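Local coordinates for protein BugD (PDB 2F5X) that binds aspartic acid as a periplasmic solute receptor of the tripartite tricarboxylate transporter family, probably delivering it for uptake, at residues 113-119 with 205-211. Residues are numbered along the deposited sequence; the frame is centred on the assembly and turned at random.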
loop_
_atom_site.group_PDB
_atom_site.type_symbol
_atom_site.label_atom_id
_atom_site.label_comp_id
_atom_site.label_asym_id
_atom_site.label_seq_id
_atom_site.Cartn_x
_atom_site.Cartn_y
_atom_site.Cartn_z
HETATM N N MSE A 113 7.908 -3.993 -1.341
HETATM C CA MSE A 113 7.139 -4.962 -2.113
HETATM C C MSE A 113 7.986 -6.138 -2.617
HETATM O O MSE A 113 9.219 -6.041 -2.720
HETATM C CB MSE A 113 6.390 -4.254 -3.241
HETATM C CG MSE A 113 5.489 -3.127 -2.710
HETATM SE SE MSE A 113 4.551 -2.259 -4.126
HETATM C CE MSE A 113 3.188 -3.675 -4.403
ATOM N N THR A 114 7.305 -7.249 -2.894
ATOM C CA THR A 114 7.911 -8.453 -3.445
ATOM C C THR A 114 7.224 -8.831 -4.743
ATOM O O THR A 114 5.989 -8.816 -4.817
ATOM C CB THR A 114 7.740 -9.649 -2.473
ATOM O OG1 THR A 114 6.355 -9.763 -2.094
ATOM C CG2 THR A 114 8.494 -9.395 -1.162
ATOM N N ILE A 115 8.023 -9.182 -5.751
ATOM C CA ILE A 115 7.509 -9.759 -6.996
ATOM C C ILE A 115 7.360 -11.256 -6.759
ATOM O O ILE A 115 8.346 -11.936 -6.482
ATOM C CB ILE A 115 8.484 -9.504 -8.178
ATOM C CG1 ILE A 115 8.775 -8.005 -8.358
ATOM C CG2 ILE A 115 7.964 -10.173 -9.493
ATOM C CD1 ILE A 115 7.761 -7.265 -9.117
ATOM N N ILE A 116 6.127 -11.751 -6.847
ATOM C CA ILE A 116 5.836 -13.155 -6.572
ATOM C C ILE A 116 5.011 -13.775 -7.696
ATOM O O ILE A 116 4.422 -13.069 -8.523
ATOM C CB ILE A 116 5.084 -13.333 -5.210
ATOM C CG1 ILE A 116 3.726 -12.599 -5.215
ATOM C CG2 ILE A 116 5.963 -12.924 -4.020
ATOM C CD1 ILE A 116 2.847 -12.959 -4.003
ATOM N N ALA A 117 4.950 -15.102 -7.710
ATOM C CA ALA A 117 4.109 -15.811 -8.664
ATOM C C ALA A 117 3.492 -17.041 -8.016
ATOM O O ALA A 117 3.897 -17.444 -6.917
ATOM C CB ALA A 117 4.918 -16.202 -9.898
ATOM N N ARG A 118 2.516 -17.635 -8.700
ATOM C CA ARG A 118 1.907 -18.875 -8.231
ATOM C C ARG A 118 2.998 -19.921 -7.982
ATOM O O ARG A 118 4.060 -19.888 -8.616
ATOM C CB ARG A 118 0.853 -19.386 -9.228
ATOM C CG ARG A 118 1.305 -19.492 -10.683
ATOM C CD ARG A 118 0.207 -20.070 -11.584
ATOM N NE ARG A 118 0.501 -19.989 -13.009
ATOM C CZ ARG A 118 1.148 -20.921 -13.703
ATOM N NH1 ARG A 118 1.610 -22.014 -13.095
ATOM N NH2 ARG A 118 1.337 -20.757 -15.014
ATOM N N GLY A 119 2.740 -20.813 -7.027
ATOM C CA GLY A 119 3.742 -21.739 -6.522
ATOM C C GLY A 119 4.380 -22.654 -7.553
ATOM O O GLY A 119 5.465 -23.178 -7.314
ATOM N N VAL A 205 4.318 -19.548 -2.348
ATOM C CA VAL A 205 4.408 -18.827 -3.620
ATOM C C VAL A 205 5.867 -18.753 -4.061
ATOM O O VAL A 205 6.764 -18.882 -3.234
ATOM C CB VAL A 205 3.811 -17.397 -3.527
ATOM C CG1 VAL A 205 2.325 -17.458 -3.180
ATOM C CG2 VAL A 205 4.576 -16.516 -2.514
ATOM N N LYS A 206 6.093 -18.545 -5.356
ATOM C CA LYS A 206 7.437 -18.282 -5.874
ATOM C C LYS A 206 7.775 -16.832 -5.588
ATOM O O LYS A 206 6.912 -15.953 -5.711
ATOM C CB LYS A 206 7.517 -18.550 -7.384
ATOM C CG LYS A 206 7.320 -20.021 -7.777
ATOM C CD LYS A 206 8.556 -20.838 -7.483
ATOM C CE LYS A 206 9.355 -21.083 -8.744
ATOM N NZ LYS A 206 8.985 -22.316 -9.512
ATOM N N ALA A 207 9.013 -16.572 -5.172
ATOM C CA ALA A 207 9.400 -15.208 -4.816
ATOM C C ALA A 207 10.692 -14.846 -5.530
ATOM O O ALA A 207 11.649 -15.614 -5.495
ATOM C CB ALA A 207 9.542 -15.067 -3.292
ATOM N N TYR A 208 10.715 -13.680 -6.178
ATOM C CA TYR A 208 11.798 -13.347 -7.116
ATOM C C TYR A 208 12.677 -12.161 -6.743
ATOM O O TYR A 208 13.883 -12.174 -6.992
ATOM C CB TYR A 208 11.218 -13.126 -8.512
ATOM C CG TYR A 208 10.509 -14.349 -9.044
ATOM C CD1 TYR A 208 11.227 -15.398 -9.627
ATOM C CD2 TYR A 208 9.122 -14.465 -8.955
ATOM C CE1 TYR A 208 10.574 -16.526 -10.128
ATOM C CE2 TYR A 208 8.466 -15.592 -9.439
ATOM C CZ TYR A 208 9.198 -16.619 -10.017
ATOM O OH TYR A 208 8.537 -17.727 -10.492
ATOM N N ALA A 209 12.076 -11.130 -6.164
ATOM C CA ALA A 209 12.790 -9.879 -5.936
ATOM C C ALA A 209 12.011 -8.959 -5.019
ATOM O O ALA A 209 10.799 -9.105 -4.864
ATOM C CB ALA A 209 13.050 -9.166 -7.271
ATOM N N VAL A 210 12.716 -7.992 -4.441
ATOM C CA VAL A 210 12.087 -6.949 -3.628
ATOM C C VAL A 210 12.284 -5.580 -4.284
ATOM O O VAL A 210 13.157 -5.427 -5.137
ATOM C CB VAL A 210 12.640 -6.940 -2.183
ATOM C CG1 VAL A 210 12.259 -8.243 -1.470
ATOM C CG2 VAL A 210 14.173 -6.728 -2.173
ATOM N N THR A 211 11.476 -4.597 -3.891
ATOM C CA THR A 211 11.512 -3.275 -4.523
ATOM C C THR A 211 12.197 -2.215 -3.670
ATOM O O THR A 211 12.144 -1.024 -3.988
ATOM C CB THR A 211 10.095 -2.793 -4.848
ATOM O OG1 THR A 211 9.350 -2.701 -3.624
ATOM C CG2 THR A 211 9.343 -3.823 -5.701
#
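A chi1 of 61° sets Thr211 OG1 between its own backbone N and carbonyl carbon, where it accepts the N-H of Met113 (OG1 to N, 3.0 Å), while Thr211 N returns a bond to Met113 O. The same hydroxyl also bonds Val235 O. In Tyr208, chi1 of -60° carries the ring alongside strand 113-117, and chi2 of -81° turns its CE2 edge to Ala117 CB, which lies in the ring plane at 3.6 Å from CE2; the phenol OH bonds Pro123 O. The strands are antiparallel, and a classic beta bulge interrupts their register: Tyr208 and Ala209 together face Ile115. Tyr208 N reaches Ile115 O at 3.0 Å, nearly in line with the carbonyl, and Ile115 N bonds Ala209 O at 2.9 Å; Ala209 N, buried here, finds no partner in the model. Beyond the bulge Ala117 and Lys206 exchange two backbone bonds. On the face covered by helix 193-201, Ile116 CG2 rests on Ala207 CB and Thr114 CG2 touches Val210 CG1 at 3.9 Å; Ile116 CG2 also meets Val205 CG2 (4.1 Å) beneath helix 174-182. Strand 188-192 pairs with the other edge of 113-117, and the selenomethionine side chain of Met113 lies about 5 Å from the bound aspartic acid.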